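Local coordinates for protein elastinolytic metalloprotease (Pseudoalteromonas sp. CF6-2, PDB 6IK4) that is an elastin-degrading zinc metalloprotease of the M23 family that probably cleaves internal peptide bonds, with peptidoglycan as a likely target, at residues 65-70 and 75-80. Numbering follows the deposited sequence.
Sequences IRVTHS and TNYYHM
Antiparallel strands 65-68 and 75-78 form a β-hairpin in the M23 peptidase sheet, where I65 and V67 make hydrogen-bonded pairs with Y77 and T75. I65 N reaches Y77 O at 3.1 Å and Y77 N returns to I65 O at 2.9 Å; V67 and T75 exchange the same two backbone bonds. Between them R66 and N76 form a non-hydrogen-bonded pair, linked by side chains rising from the same face. R66 NE donates to N76 OD1 at 3.0 Å, almost straight at 174°, with the oxygen in the guanidinium plane and the amide turned 73° from it. Asparagine suits this site because its ND2 can also bond N64 OD1, fixing the amide's rotation; the long, partly exposed arginine packs against L124 and F60. Cutting R66 back to an alanine is likely to leave N76 OD1 without this donor and uncover part of both. The face carrying I65, V67, T75 and Y77 is largely apolar: branched I65 and V67 pack on I57, and V67 CG2 meets Y77 CE1 at 4.0 Å. With CG anti to the carbonyl carbon (chi1 -53°), the Y77 ring runs back along its own strand, placing OH in a 2.7 Å hydrogen bond with T75 OG1, so these buried hydroxyls satisfy each other; A52 N also bonds Y77 OH. Y78 pairs through its backbone with zinc ligand H120, making this hairpin part of the β-sheet behind an M23 zinc-peptidase site.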
ATOM      1  N   ILE A  65      -1.029  -4.711  -9.659  1.00 16.53           N
ATOM      2  CA  ILE A  65       0.356  -4.702 -10.116  1.00 12.26           C
ATOM      3  C   ILE A  65       1.271  -4.914  -8.914  1.00 14.47           C
ATOM      4  O   ILE A  65       0.925  -4.564  -7.781  1.00 12.03           O
ATOM      5  CB  ILE A  65       0.690  -3.384 -10.853  1.00 12.53           C
ATOM      6  CG1 ILE A  65       1.988  -3.505 -11.651  1.00 12.82           C
ATOM      7  CG2 ILE A  65       0.767  -2.212  -9.868  1.00 14.64           C
ATOM      8  CD1 ILE A  65       2.286  -2.280 -12.485  1.00 14.85           C
ATOM      9  N   ARG A  66       2.452  -5.488  -9.171  1.00 13.93           N
ATOM     10  CA  ARG A  66       3.397  -5.835  -8.117  1.00 13.90           C
ATOM     11  C   ARG A  66       4.815  -5.440  -8.523  1.00 16.43           C
ATOM     12  O   ARG A  66       5.178  -5.526  -9.703  1.00 14.24           O
ATOM     13  CB  ARG A  66       3.335  -7.346  -7.811  1.00 15.26           C
ATOM     14  CG  ARG A  66       4.273  -7.825  -6.698  1.00 17.17           C
ATOM     15  CD  ARG A  66       4.173  -9.324  -6.501  1.00 17.45           C
ATOM     16  NE  ARG A  66       2.824  -9.767  -6.135  1.00 16.97           N
ATOM     17  CZ  ARG A  66       2.511 -11.025  -5.841  1.00 24.56           C
ATOM     18  NH1 ARG A  66       3.448 -11.967  -5.858  1.00 17.55           N
ATOM     19  NH2 ARG A  66       1.264 -11.344  -5.523  1.00 19.80           N
ATOM     20  N   VAL A  67       5.603  -5.000  -7.540  1.00 12.26           N
ATOM     21  CA  VAL A  67       7.023  -4.703  -7.700  1.00 11.94           C
ATOM     22  C   VAL A  67       7.795  -5.695  -6.839  1.00 14.19           C
ATOM     23  O   VAL A  67       7.665  -5.677  -5.611  1.00 10.17           O
ATOM     24  CB  VAL A  67       7.365  -3.263  -7.283  1.00 10.87           C
ATOM     25  CG1 VAL A  67       8.864  -2.977  -7.536  1.00 10.32           C
ATOM     26  CG2 VAL A  67       6.466  -2.252  -8.006  1.00 13.17           C
ATOM     27  N   THR A  68       8.607  -6.545  -7.466  1.00  9.76           N
ATOM     28  CA  THR A  68       9.411  -7.526  -6.738  1.00 10.00           C
ATOM     29  C   THR A  68      10.872  -7.085  -6.696  1.00 14.06           C
ATOM     30  O   THR A  68      11.524  -6.943  -7.741  1.00 11.61           O
ATOM     31  CB  THR A  68       9.286  -8.917  -7.358  1.00 14.03           C
ATOM     32  OG1 THR A  68       7.907  -9.314  -7.353  1.00 13.38           O
ATOM     33  CG2 THR A  68      10.095  -9.924  -6.539  1.00 12.19           C
ATOM     34  N   HIS A  69      11.377  -6.876  -5.484  1.00 10.09           N
ATOM     35  CA  HIS A  69      12.735  -6.443  -5.212  1.00 11.05           C
ATOM     36  C   HIS A  69      13.713  -7.604  -5.404  1.00 15.77           C
ATOM     37  O   HIS A  69      13.352  -8.778  -5.307  1.00 12.64           O
ATOM     38  CB  HIS A  69      12.825  -5.899  -3.783  1.00 10.35           C
ATOM     39  CG  HIS A  69      14.136  -5.248  -3.453  1.00 12.45           C
ATOM     40  ND1 HIS A  69      15.079  -5.843  -2.641  1.00 14.46           N
ATOM     41  CD2 HIS A  69      14.652  -4.047  -3.810  1.00 18.27           C
ATOM     42  CE1 HIS A  69      16.119  -5.036  -2.511  1.00 15.28           C
ATOM     43  NE2 HIS A  69      15.887  -3.941  -3.212  1.00 15.89           N
ATOM     44  N   SER A  70      14.971  -7.259  -5.674  1.00 12.33           N
ATOM     45  CA  SER A  70      16.007  -8.276  -5.845  1.00 13.89           C
ATOM     46  C   SER A  70      16.118  -9.214  -4.640  1.00 16.89           C
ATOM     47  O   SER A  70      16.615 -10.341  -4.785  1.00 17.75           O
ATOM     48  CB  SER A  70      17.346  -7.586  -6.103  1.00 18.40           C
ATOM     49  OG  SER A  70      17.675  -6.742  -5.013  1.00 20.68           O
ATOM     50  N   THR A  75       6.083  -5.523  -3.035  1.00 10.03           N
ATOM     51  CA  THR A  75       4.879  -4.812  -2.641  1.00  9.87           C
ATOM     52  C   THR A  75       3.844  -4.959  -3.748  1.00 11.63           C
ATOM     53  O   THR A  75       4.171  -4.874  -4.937  1.00 12.29           O
ATOM     54  CB  THR A  75       5.166  -3.336  -2.336  1.00 13.92           C
ATOM     55  OG1 THR A  75       5.930  -2.742  -3.401  1.00 10.93           O
ATOM     56  CG2 THR A  75       5.953  -3.228  -1.027  1.00 10.41           C
ATOM     57  N   ASN A  76       2.602  -5.190  -3.345  1.00  9.49           N
ATOM     58  CA  ASN A  76       1.498  -5.367  -4.270  1.00 10.24           C
ATOM     59  C   ASN A  76       0.547  -4.193  -4.104  1.00 10.78           C
ATOM     60  O   ASN A  76       0.365  -3.696  -2.990  1.00 13.29           O
ATOM     61  CB  ASN A  76       0.788  -6.694  -4.005  1.00 10.43           C
ATOM     62  CG  ASN A  76      -0.004  -7.180  -5.199  1.00 18.02           C
ATOM     63  OD1 ASN A  76       0.520  -7.904  -6.044  1.00 17.42           O
ATOM     64  ND2 ASN A  76      -1.274  -6.771  -5.283  1.00 12.53           N
ATOM     65  N   TYR A  77      -0.025  -3.734  -5.223  1.00 11.03           N
ATOM     66  CA  TYR A  77      -0.871  -2.545  -5.282  1.00  9.93           C
ATOM     67  C   TYR A  77      -2.168  -2.941  -5.971  1.00 10.93           C
ATOM     68  O   TYR A  77      -2.156  -3.232  -7.170  1.00 11.10           O
ATOM     69  CB  TYR A  77      -0.184  -1.408  -6.057  1.00 12.05           C
ATOM     70  CG  TYR A  77       1.207  -1.087  -5.540  1.00 12.10           C
ATOM     71  CD1 TYR A  77       2.299  -1.913  -5.843  1.00 12.07           C
ATOM     72  CD2 TYR A  77       1.429   0.027  -4.739  1.00 15.20           C
ATOM     73  CE1 TYR A  77       3.572  -1.633  -5.349  1.00 13.08           C
ATOM     74  CE2 TYR A  77       2.698   0.318  -4.249  1.00 12.97           C
ATOM     75  CZ  TYR A  77       3.761  -0.520  -4.541  1.00 14.79           C
ATOM     76  OH  TYR A  77       5.024  -0.234  -4.043  1.00 15.64           O
ATOM     77  N   TYR A  78      -3.284  -2.906  -5.240  1.00 12.51           N
ATOM     78  CA  TYR A  78      -4.572  -3.339  -5.760  1.00 13.33           C
ATOM     79  C   TYR A  78      -5.575  -2.182  -5.694  1.00 13.21           C
ATOM     80  O   TYR A  78      -5.378  -1.207  -4.960  1.00 12.98           O
ATOM     81  CB  TYR A  78      -5.090  -4.583  -4.995  1.00 11.31           C
ATOM     82  CG  TYR A  78      -6.344  -5.178  -5.604  1.00 14.74           C
ATOM     83  CD1 TYR A  78      -6.322  -5.734  -6.879  1.00 15.82           C
ATOM     84  CD2 TYR A  78      -7.554  -5.154  -4.924  1.00 16.77           C
ATOM     85  CE1 TYR A  78      -7.480  -6.267  -7.458  1.00 16.51           C
ATOM     86  CE2 TYR A  78      -8.710  -5.685  -5.492  1.00 20.92           C
ATOM     87  CZ  TYR A  78      -8.664  -6.233  -6.761  1.00 19.05           C
ATOM     88  OH  TYR A  78      -9.819  -6.758  -7.331  1.00 18.59           O
ATOM     89  N   HIS A  79      -6.632  -2.289  -6.516  1.00 12.85           N
ATOM     90  CA  HIS A  79      -7.604  -1.211  -6.784  1.00 13.75           C
ATOM     91  C   HIS A  79      -7.016  -0.116  -7.679  1.00 14.96           C
ATOM     92  O   HIS A  79      -7.323   1.062  -7.500  1.00 14.99           O
ATOM     93  CB  HIS A  79      -8.160  -0.570  -5.504  1.00 12.82           C
ATOM     94  CG  HIS A  79      -8.736  -1.534  -4.517  1.00 16.51           C
ATOM     95  ND1 HIS A  79      -9.696  -2.465  -4.850  1.00 17.07           N
ATOM     96  CD2 HIS A  79      -8.521  -1.670  -3.185  1.00 15.85           C
ATOM     97  CE1 HIS A  79     -10.033  -3.148  -3.768  1.00 20.52           C
ATOM     98  NE2 HIS A  79      -9.333  -2.688  -2.745  1.00 18.14           N
ATOM     99  N   MET A  80      -6.205  -0.500  -8.667  1.00 14.12           N
ATOM    100  CA  MET A  80      -5.456   0.449  -9.481  1.00 11.26           C
ATOM    101  C   MET A  80      -6.154   0.731 -10.810  1.00 11.79           C
ATOM    102  O   MET A  80      -7.047   0.001 -11.250  1.00 14.19           O
ATOM    103  CB  MET A  80      -4.039  -0.084  -9.762  1.00 12.86           C
ATOM    104  CG  MET A  80      -3.195  -0.351  -8.514  1.00 16.46           C
ATOM    105  SD  MET A  80      -2.841   1.196  -7.661  1.00 16.74           S
ATOM    106  CE  MET A  80      -1.738   2.021  -8.803  1.00 16.70           C
TER